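Amidohydrolase (Thermotoga maritima, PDB 3OOQ) probably hydrolyses an amide bond as a member of the metal-dependent amidohydrolase family, perhaps opening the ring of allantoin or a related compound. Local coordinates at residues L286-I291 with A320-Y325; V271-T276 with H307-L312; Y182-K187 with E241-N246. All blocks are in the same frame, centred on the assembly; numbering follows the deposited sequence.

All three contacts belong to the amidohydrolase fold, whose core is a TIM-type barrel. Contact 3 comes first along the chain and joins helix 172-198 to the end of helix 230-243. Contacts 1 and 2 follow with their segments alternating: 271-276, 286-291, 307-312 and 320-325. Their centres lie about 13 Å apart and they touch directly, for instance where Thr321 packs on Leu275, so the loops after strands 269-271 and 301-303 are tied to the following helices 290-297 and 315-321. Both also reach the second subunit. Contact 3 stands well apart, its centre about 35 Å from that of contact 1 and about 31 Å from that of contact 2.

Contact 1: L286-I291 with A320-Y325; sequences LTMETI and ATAMRY
Glu289 and Tyr325 bring the two backbones closest, with their CA atoms 5.1 Å apart. Residues 286-291 form a type I turn from Thr287 to Thr290 that leads into helix 290-297, and Thr287 OG1 steadies it by accepting a capping bond from Glu289 N. On the other side, 320-325 is the tail of helix 315-321 running into a short 3-10 segment. No direct hydrogen bond joins the two. Instead one water donates to both backbones, lying 2.7 Å from Met288 O and equally far from Tyr325 O, the polar link of a contact otherwise made by carbon and selenium atoms.

Met288, present as selenomethionine, carries most of the packing. Its CB sits over one face of the Tyr325 ring, 3.8 Å from the centroid and 27° off the normal, a CH-pi contact displaced toward the CG-CD1 bond. With CG swung anti to the backbone N (chi1 -151°) and a bend at chi2, the chain runs across the tyrosine at about a right angle. SE then meets the same ring obliquely, 4.5 Å from its centroid, as a Met-aromatic contact, while also touching Thr321 CG2. Ala322 CB touches both Met288 CG, at 3.9 Å, and Ile291 CD1, at 3.6 Å. The CG of Glu289 rests near Tyr325 CB while its CA passes close to Tyr325 O, and its carboxylate plane is steeply turned against the ring. Phe314 of the second subunit also packs on Tyr325.

Leu332 of helix 329-334 lies against both Ile291 and Ala322, and Leu274 also covers Ile291, so the junction of helices 290-297 and 315-321 is packed by the loop holding Leu274 and by helix 329-334.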
loop_
_atom_site.group_PDB
_atom_site.type_symbol
_atom_site.label_atom_id
_atom_site.label_comp_id
_atom_site.label_asym_id
_atom_site.label_seq_id
_atom_site.Cartn_x
_atom_site.Cartn_y
_atom_site.Cartn_z
ATOM N N LEU F 286 -14.752 17.570 -30.923
ATOM C CA LEU F 286 -16.214 17.551 -30.803
ATOM C C LEU F 286 -16.781 18.867 -31.327
ATOM O O LEU F 286 -16.262 19.932 -31.026
ATOM C CB LEU F 286 -16.642 17.310 -29.339
ATOM C CG LEU F 286 -18.099 17.362 -28.859
ATOM C CD1 LEU F 286 -18.210 16.652 -27.518
ATOM C CD2 LEU F 286 -18.539 18.768 -28.628
ATOM N N THR F 287 -17.835 18.778 -32.133
ATOM C CA THR F 287 -18.517 19.960 -32.656
ATOM C C THR F 287 -19.996 19.667 -32.864
ATOM O O THR F 287 -20.385 18.566 -33.297
ATOM C CB THR F 287 -17.882 20.504 -33.969
ATOM O OG1 THR F 287 -18.732 21.529 -34.516
ATOM C CG2 THR F 287 -17.694 19.380 -35.010
HETATM N N MSE F 288 -20.818 20.654 -32.538
HETATM C CA MSE F 288 -22.245 20.547 -32.763
HETATM C C MSE F 288 -22.597 20.537 -34.256
HETATM O O MSE F 288 -23.695 20.122 -34.644
HETATM C CB MSE F 288 -22.964 21.677 -32.059
HETATM C CG MSE F 288 -24.341 21.284 -31.667
HETATM SE SE MSE F 288 -24.685 22.038 -29.957
HETATM C CE MSE F 288 -25.938 20.711 -29.324
ATOM N N GLU F 289 -21.647 20.982 -35.077
ATOM C CA GLU F 289 -21.759 20.920 -36.534
ATOM C C GLU F 289 -21.860 19.510 -37.092
ATOM O O GLU F 289 -22.245 19.321 -38.250
ATOM C CB GLU F 289 -20.561 21.606 -37.167
ATOM C CG GLU F 289 -20.525 23.103 -36.942
ATOM C CD GLU F 289 -19.530 23.780 -37.852
ATOM O OE1 GLU F 289 -18.498 23.160 -38.180
ATOM O OE2 GLU F 289 -19.786 24.928 -38.247
ATOM N N THR F 290 -21.503 18.525 -36.273
ATOM C CA THR F 290 -21.550 17.129 -36.674
ATOM C C THR F 290 -22.972 16.683 -37.081
ATOM O O THR F 290 -23.141 15.873 -37.995
ATOM C CB THR F 290 -20.931 16.201 -35.575
ATOM O OG1 THR F 290 -20.487 14.984 -36.173
ATOM C CG2 THR F 290 -21.933 15.865 -34.480
ATOM N N ILE F 291 -23.989 17.228 -36.418
ATOM C CA ILE F 291 -25.361 16.897 -36.763
ATOM C C ILE F 291 -25.591 17.189 -38.263
ATOM O O ILE F 291 -25.884 16.281 -39.045
ATOM C CB ILE F 291 -26.375 17.625 -35.853
ATOM C CG1 ILE F 291 -26.325 17.039 -34.421
ATOM C CG2 ILE F 291 -27.801 17.551 -36.448
ATOM C CD1 ILE F 291 -27.039 17.875 -33.375
ATOM N N ALA F 320 -32.290 22.084 -29.691
ATOM C CA ALA F 320 -32.500 23.485 -30.097
ATOM C C ALA F 320 -31.199 24.235 -30.350
ATOM O O ALA F 320 -31.059 24.918 -31.355
ATOM C CB ALA F 320 -33.340 24.212 -29.082
ATOM N N THR F 321 -30.234 24.078 -29.446
ATOM C CA THR F 321 -28.934 24.752 -29.544
ATOM C C THR F 321 -28.205 24.390 -30.840
ATOM O O THR F 321 -27.433 25.195 -31.383
ATOM C CB THR F 321 -28.053 24.419 -28.321
ATOM O OG1 THR F 321 -28.675 24.952 -27.148
ATOM C CG2 THR F 321 -26.637 25.000 -28.449
ATOM N N ALA F 322 -28.468 23.195 -31.358
ATOM C CA ALA F 322 -27.805 22.790 -32.593
ATOM C C ALA F 322 -28.198 23.676 -33.774
ATOM O O ALA F 322 -27.455 23.759 -34.753
ATOM C CB ALA F 322 -28.021 21.322 -32.888
HETATM N N MSE F 323 -29.331 24.375 -33.665
HETATM C CA MSE F 323 -29.729 25.377 -34.680
HETATM C C MSE F 323 -28.730 26.525 -34.804
HETATM O O MSE F 323 -28.728 27.231 -35.803
HETATM C CB MSE F 323 -31.140 25.921 -34.434
HETATM C CG MSE F 323 -32.219 24.866 -34.542
HETATM SE SE MSE F 323 -34.066 25.521 -34.489
HETATM C CE MSE F 323 -34.114 26.326 -32.700
ATOM N N ARG F 324 -27.866 26.693 -33.806
ATOM C CA ARG F 324 -26.740 27.631 -33.931
ATOM C C ARG F 324 -25.577 27.074 -34.734
ATOM O O ARG F 324 -24.596 27.789 -34.949
ATOM C CB ARG F 324 -26.183 28.048 -32.561
ATOM C CG ARG F 324 -27.211 28.567 -31.630
ATOM C CD ARG F 324 -26.611 29.334 -30.478
ATOM N NE ARG F 324 -27.637 30.240 -29.980
ATOM C CZ ARG F 324 -27.587 30.907 -28.834
ATOM N NH1 ARG F 324 -26.548 30.781 -28.004
ATOM N NH2 ARG F 324 -28.601 31.701 -28.530
ATOM N N TYR F 325 -25.660 25.798 -35.131
ATOM C CA TYR F 325 -24.550 25.124 -35.820
ATOM C C TYR F 325 -24.992 24.442 -37.124
ATOM O O TYR F 325 -24.487 23.367 -37.492
ATOM C CB TYR F 325 -23.853 24.139 -34.866
ATOM C CG TYR F 325 -23.406 24.811 -33.588
ATOM C CD1 TYR F 325 -24.257 24.881 -32.484
ATOM C CD2 TYR F 325 -22.155 25.421 -33.497
ATOM C CE1 TYR F 325 -23.866 25.510 -31.304
ATOM C CE2 TYR F 325 -21.747 26.065 -32.316
ATOM C CZ TYR F 325 -22.615 26.096 -31.225
ATOM O OH TYR F 325 -22.245 26.726 -30.054
HETATM O O HOH W 1 -25.265 20.845 -36.760
#

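Contact 2: V271-T276 with H307-L312; sequences VGPLLT and HPVIPL
Pro273 and Ile310 join two loops that leave the C-terminal ends of the neighbouring parallel strands 269-271 and 301-303, part of the TIM-type barrel. Neither loop is regular. The first passes through Gly272, whose positive phi would press any CB against the carbonyl O of Val271, then through a cis peptide into Pro273 and an inverse gamma turn centred on Leu275. The second also holds a cis proline, Pro308.

Ile310 makes the largest share of the contact. Its CG1 stands anti to the carbonyl carbon (chi1 -57°) and the chain continues extended, which carries CD1 against the proline ring: Ile310 CD1 to Pro273 CB is 3.5 Å, tighter than usual for two carbons. The same methyl lies 3.6 Å from Leu275 O and 4.0 Å from Leu275 CB, against the residue at the centre of the turn. Beside it Val309 CG1 reaches across to the outer part of the proline ring, 3.7 Å from Pro273 CG, and touches Thr276 OG1 at 3.5 Å; the valine crosses both partners at about a right angle. No hydrogen bond spans the two segments; they meet through van der Waals contacts.

Within 307-312, Leu312 N donates to His307 ND1 over 2.8 Å, only 14° out of the ring plane, which sets the turn of the imidazole. Gln318 of helix 315-321 packs on Ile310 and holds the first loop, its OE1 accepting from Leu274 N and Leu275 N. Gly272 O bonds His251 ND1, and Pro273 packs on His251 and Asp306.

Loops at the C-terminal ends of the barrel strands are where amidohydrolases of this fold commonly build their active sites, so the contact probably lies near that end of the barrel.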
loop_
_atom_site.group_PDB
_atom_site.type_symbol
_atom_site.label_atom_id
_atom_site.label_comp_id
_atom_site.label_asym_id
_atom_site.label_seq_id
_atom_site.Cartn_x
_atom_site.Cartn_y
_atom_site.Cartn_z
ATOM N N VAL F 271 -25.200 10.282 -31.950
ATOM C CA VAL F 271 -24.314 11.413 -31.641
ATOM C C VAL F 271 -24.685 12.024 -30.287
ATOM O O VAL F 271 -25.787 11.805 -29.775
ATOM C CB VAL F 271 -24.287 12.507 -32.756
ATOM C CG1 VAL F 271 -23.945 11.907 -34.105
ATOM C CG2 VAL F 271 -25.630 13.230 -32.858
ATOM N N GLY F 272 -23.740 12.764 -29.706
ATOM C CA GLY F 272 -23.918 13.325 -28.377
ATOM C C GLY F 272 -23.181 12.492 -27.339
ATOM O O GLY F 272 -22.738 11.380 -27.638
ATOM N N PRO F 273 -23.000 13.044 -26.129
ATOM C CA PRO F 273 -23.455 14.397 -25.769
ATOM C C PRO F 273 -22.657 15.480 -26.524
ATOM O O PRO F 273 -21.465 15.307 -26.756
ATOM C CB PRO F 273 -23.164 14.464 -24.268
ATOM C CG PRO F 273 -21.881 13.590 -24.110
ATOM C CD PRO F 273 -22.065 12.475 -25.130
ATOM N N LEU F 274 -23.313 16.578 -26.884
ATOM C CA LEU F 274 -22.692 17.672 -27.648
ATOM C C LEU F 274 -22.682 19.032 -26.927
ATOM O O LEU F 274 -21.735 19.812 -27.061
ATOM C CB LEU F 274 -23.377 17.821 -29.015
ATOM C CG LEU F 274 -23.135 16.749 -30.068
ATOM C CD1 LEU F 274 -24.149 16.916 -31.207
ATOM C CD2 LEU F 274 -21.683 16.776 -30.596
ATOM N N LEU F 275 -23.746 19.311 -26.183
ATOM C CA LEU F 275 -23.813 20.480 -25.322
ATOM C C LEU F 275 -23.052 20.214 -24.015
ATOM O O LEU F 275 -23.652 20.129 -22.949
ATOM C CB LEU F 275 -25.278 20.815 -25.013
ATOM C CG LEU F 275 -25.590 22.156 -24.331
ATOM C CD1 LEU F 275 -25.722 23.270 -25.338
ATOM C CD2 LEU F 275 -26.853 22.056 -23.505
ATOM N N THR F 276 -21.728 20.102 -24.107
ATOM C CA THR F 276 -20.904 19.632 -22.996
ATOM C C THR F 276 -19.428 19.989 -23.208
ATOM O O THR F 276 -18.992 20.224 -24.335
ATOM C CB THR F 276 -21.059 18.104 -22.800
ATOM O OG1 THR F 276 -20.621 17.741 -21.490
ATOM C CG2 THR F 276 -20.247 17.296 -23.868
ATOM N N HIS F 307 -27.267 10.963 -20.630
ATOM C CA HIS F 307 -27.622 11.271 -19.238
ATOM C C HIS F 307 -26.864 10.326 -18.297
ATOM O O HIS F 307 -26.920 9.120 -18.507
ATOM C CB HIS F 307 -29.136 11.141 -19.054
ATOM C CG HIS F 307 -29.604 11.394 -17.656
ATOM N ND1 HIS F 307 -30.240 12.561 -17.287
ATOM C CD2 HIS F 307 -29.550 10.621 -16.546
ATOM C CE1 HIS F 307 -30.560 12.494 -16.004
ATOM N NE2 HIS F 307 -30.155 11.327 -15.533
ATOM N N PRO F 308 -26.193 10.851 -17.234
ATOM C CA PRO F 308 -26.211 12.191 -16.633
ATOM C C PRO F 308 -25.271 13.285 -17.174
ATOM O O PRO F 308 -25.270 14.390 -16.632
ATOM C CB PRO F 308 -25.865 11.904 -15.168
ATOM C CG PRO F 308 -24.890 10.763 -15.264
ATOM C CD PRO F 308 -25.509 9.887 -16.343
ATOM N N VAL F 309 -24.512 13.012 -18.227
ATOM C CA VAL F 309 -23.583 14.015 -18.759
ATOM C C VAL F 309 -24.342 15.311 -19.081
ATOM O O VAL F 309 -23.892 16.404 -18.710
ATOM C CB VAL F 309 -22.776 13.490 -19.968
ATOM C CG1 VAL F 309 -21.962 14.614 -20.588
ATOM C CG2 VAL F 309 -21.852 12.317 -19.536
ATOM N N ILE F 310 -25.488 15.158 -19.749
ATOM C CA ILE F 310 -26.495 16.213 -19.892
ATOM C C ILE F 310 -27.797 15.656 -19.347
ATOM O O ILE F 310 -28.196 14.548 -19.709
ATOM C CB ILE F 310 -26.704 16.645 -21.373
ATOM C CG1 ILE F 310 -25.372 17.112 -21.992
ATOM C CG2 ILE F 310 -27.794 17.729 -21.501
ATOM C CD1 ILE F 310 -25.378 17.055 -23.517
ATOM N N PRO F 311 -28.463 16.398 -18.447
ATOM C CA PRO F 311 -29.688 15.814 -17.913
ATOM C C PRO F 311 -30.705 15.596 -19.040
ATOM O O PRO F 311 -30.843 16.433 -19.923
ATOM C CB PRO F 311 -30.187 16.861 -16.914
ATOM C CG PRO F 311 -28.967 17.635 -16.526
ATOM C CD PRO F 311 -28.077 17.641 -17.754
ATOM N N LEU F 312 -31.401 14.469 -18.981
ATOM C CA LEU F 312 -32.365 14.094 -19.972
ATOM C C LEU F 312 -33.463 15.142 -20.095
ATOM O O LEU F 312 -33.938 15.424 -21.205
ATOM C CB LEU F 312 -32.938 12.722 -19.617
ATOM C CG LEU F 312 -33.640 11.924 -20.707
ATOM C CD1 LEU F 312 -32.791 11.804 -21.971
ATOM C CD2 LEU F 312 -33.979 10.560 -20.156
#

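Contact 3: Y182-K187 with E241-N246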
loop_
_atom_site.group_PDB
_atom_site.type_symbol
_atom_site.label_atom_id
_atom_site.label_comp_id
_atom_site.label_asym_id
_atom_site.label_seq_id
_atom_site.Cartn_x
_atom_site.Cartn_y
_atom_site.Cartn_z
ATOM N N TYR F 182 -12.837 -12.289 -26.890
ATOM C CA TYR F 182 -14.177 -12.610 -26.434
ATOM C C TYR F 182 -14.974 -13.311 -27.534
ATOM O O TYR F 182 -15.519 -14.409 -27.342
ATOM C CB TYR F 182 -14.922 -11.352 -25.962
ATOM C CG TYR F 182 -16.406 -11.575 -25.700
ATOM C CD1 TYR F 182 -16.836 -12.457 -24.698
ATOM C CD2 TYR F 182 -17.378 -10.923 -26.465
ATOM C CE1 TYR F 182 -18.164 -12.676 -24.462
ATOM C CE2 TYR F 182 -18.750 -11.119 -26.206
ATOM C CZ TYR F 182 -19.124 -12.018 -25.214
ATOM O OH TYR F 182 -20.455 -12.258 -24.955
ATOM N N PHE F 183 -15.043 -12.685 -28.700
ATOM C CA PHE F 183 -15.833 -13.280 -29.777
ATOM C C PHE F 183 -15.212 -14.578 -30.326
ATOM O O PHE F 183 -15.942 -15.462 -30.789
ATOM C CB PHE F 183 -16.157 -12.248 -30.878
ATOM C CG PHE F 183 -17.251 -11.288 -30.475
ATOM C CD1 PHE F 183 -18.565 -11.736 -30.344
ATOM C CD2 PHE F 183 -16.968 -9.953 -30.191
ATOM C CE1 PHE F 183 -19.591 -10.868 -29.939
ATOM C CE2 PHE F 183 -17.979 -9.074 -29.798
ATOM C CZ PHE F 183 -19.302 -9.537 -29.679
ATOM N N THR F 184 -13.885 -14.709 -30.262
ATOM C CA THR F 184 -13.250 -15.971 -30.664
ATOM C C THR F 184 -13.795 -17.106 -29.773
ATOM O O THR F 184 -14.135 -18.200 -30.249
ATOM C CB THR F 184 -11.694 -15.884 -30.570
ATOM O OG1 THR F 184 -11.216 -14.872 -31.458
ATOM C CG2 THR F 184 -11.032 -17.182 -30.936
ATOM N N LYS F 185 -13.909 -16.828 -28.476
ATOM C CA LYS F 185 -14.479 -17.807 -27.547
ATOM C C LYS F 185 -15.964 -18.074 -27.787
ATOM O O LYS F 185 -16.402 -19.208 -27.638
ATOM C CB LYS F 185 -14.247 -17.372 -26.105
ATOM C CG LYS F 185 -12.802 -17.482 -25.726
ATOM C CD LYS F 185 -12.413 -16.338 -24.820
ATOM C CE LYS F 185 -12.133 -16.792 -23.422
ATOM N NZ LYS F 185 -10.972 -16.014 -22.807
ATOM N N VAL F 186 -16.720 -17.029 -28.127
ATOM C CA VAL F 186 -18.123 -17.159 -28.536
ATOM C C VAL F 186 -18.275 -18.129 -29.725
ATOM O O VAL F 186 -19.111 -19.025 -29.697
ATOM C CB VAL F 186 -18.766 -15.781 -28.853
ATOM C CG1 VAL F 186 -20.199 -15.956 -29.417
ATOM C CG2 VAL F 186 -18.803 -14.913 -27.581
ATOM N N LYS F 187 -17.438 -17.966 -30.746
ATOM C CA LYS F 187 -17.400 -18.913 -31.858
ATOM C C LYS F 187 -17.095 -20.346 -31.439
ATOM O O LYS F 187 -17.757 -21.263 -31.910
ATOM C CB LYS F 187 -16.448 -18.449 -32.959
ATOM C CG LYS F 187 -16.803 -17.059 -33.494
ATOM C CD LYS F 187 -16.658 -16.945 -34.989
ATOM C CE LYS F 187 -15.219 -16.948 -35.435
ATOM N NZ LYS F 187 -15.121 -17.217 -36.902
ATOM N N GLU F 241 -17.117 -6.385 -38.664
ATOM C CA GLU F 241 -17.044 -7.074 -39.944
ATOM C C GLU F 241 -16.277 -8.396 -39.831
ATOM O O GLU F 241 -16.624 -9.380 -40.475
ATOM C CB GLU F 241 -16.414 -6.168 -41.006
ATOM C CG GLU F 241 -17.336 -5.018 -41.442
ATOM C CD GLU F 241 -16.613 -3.951 -42.247
ATOM O OE1 GLU F 241 -15.369 -4.023 -42.379
ATOM O OE2 GLU F 241 -17.271 -3.004 -42.720
ATOM N N GLU F 242 -15.233 -8.417 -39.009
ATOM C CA GLU F 242 -14.464 -9.630 -38.826
ATOM C C GLU F 242 -15.375 -10.770 -38.356
ATOM O O GLU F 242 -15.252 -11.895 -38.823
ATOM C CB GLU F 242 -13.313 -9.396 -37.840
ATOM C CG GLU F 242 -12.566 -10.673 -37.416
ATOM C CD GLU F 242 -11.285 -10.379 -36.627
ATOM O OE1 GLU F 242 -10.866 -9.197 -36.607
ATOM O OE2 GLU F 242 -10.701 -11.331 -36.066
ATOM N N PHE F 243 -16.305 -10.456 -37.462
ATOM C CA PHE F 243 -17.127 -11.465 -36.837
ATOM C C PHE F 243 -18.541 -11.508 -37.390
ATOM O O PHE F 243 -19.314 -12.351 -36.981
ATOM C CB PHE F 243 -17.135 -11.270 -35.314
ATOM C CG PHE F 243 -15.809 -11.579 -34.662
ATOM C CD1 PHE F 243 -15.429 -12.899 -34.428
ATOM C CD2 PHE F 243 -14.929 -10.550 -34.309
ATOM C CE1 PHE F 243 -14.204 -13.195 -33.852
ATOM C CE2 PHE F 243 -13.687 -10.838 -33.718
ATOM C CZ PHE F 243 -13.327 -12.160 -33.493
ATOM N N GLY F 244 -18.854 -10.608 -38.320
ATOM C CA GLY F 244 -20.167 -10.529 -38.959
ATOM C C GLY F 244 -21.318 -10.181 -38.029
ATOM O O GLY F 244 -22.340 -10.852 -38.042
ATOM N N PHE F 245 -21.162 -9.149 -37.205
ATOM C CA PHE F 245 -22.301 -8.673 -36.414
ATOM C C PHE F 245 -22.753 -7.249 -36.766
ATOM O O PHE F 245 -22.016 -6.490 -37.407
ATOM C CB PHE F 245 -22.093 -8.884 -34.899
ATOM C CG PHE F 245 -20.849 -8.224 -34.319
ATOM C CD1 PHE F 245 -20.843 -6.873 -33.977
ATOM C CD2 PHE F 245 -19.716 -8.978 -34.032
ATOM C CE1 PHE F 245 -19.736 -6.292 -33.387
ATOM C CE2 PHE F 245 -18.595 -8.391 -33.437
ATOM C CZ PHE F 245 -18.611 -7.052 -33.117
ATOM N N ASN F 246 -23.978 -6.907 -36.366
ATOM C CA ASN F 246 -24.508 -5.555 -36.540
ATOM C C ASN F 246 -23.995 -4.609 -35.486
ATOM O O ASN F 246 -23.845 -4.995 -34.332
ATOM C CB ASN F 246 -26.037 -5.559 -36.491
ATOM C CG ASN F 246 -26.645 -6.336 -37.642
ATOM O OD1 ASN F 246 -26.138 -6.277 -38.730
ATOM N ND2 ASN F 246 -27.717 -7.078 -37.387
#
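Phe183 of helix 172-198 meets Phe243 and Phe245 in an aromatic cluster at the Schellman end of helix 230-243, the helix that connects parallel strands 223-227 and 247-249 in a beta-alpha-beta crossover. Following the second segment, Glu241 comes first: its carbonyl accepts a weak bond from Gly244 N, while its carboxylate pairs with Lys265. Glu242 lays CG over one face of the Phe243 ring and sends OE1 to Arg180, a residue of the same helix as Phe183.

Phe243 presents its other face to Phe183, whose CB sits 3.6 Å from the ring centroid and only 9° off the normal, a nearly centred CH-pi contact. Lys187 CE closes one edge, 4.2 Å from Phe243 CD1, and Thr184 lies by the ring's far end. Replacing Phe243 by alanine would remove the ring, and is likely to leave Phe183 CB and Lys187 CE without their partner and a gap between the helices.

Gly244 is the C-prime residue, with positive phi, and turns the chain so that Phe245 N bonds to Ala240 O and Phe245 points back toward Phe183. Its first torsion, chi1 57°, carries the Phe245 ring to Phe183. The two rings meet obliquely, planes 32° apart, with Tyr182 CD2 over the opposite face of Phe183; the nearest pair is Phe245 CE2 to Phe183 CE2, at 3.8 Å.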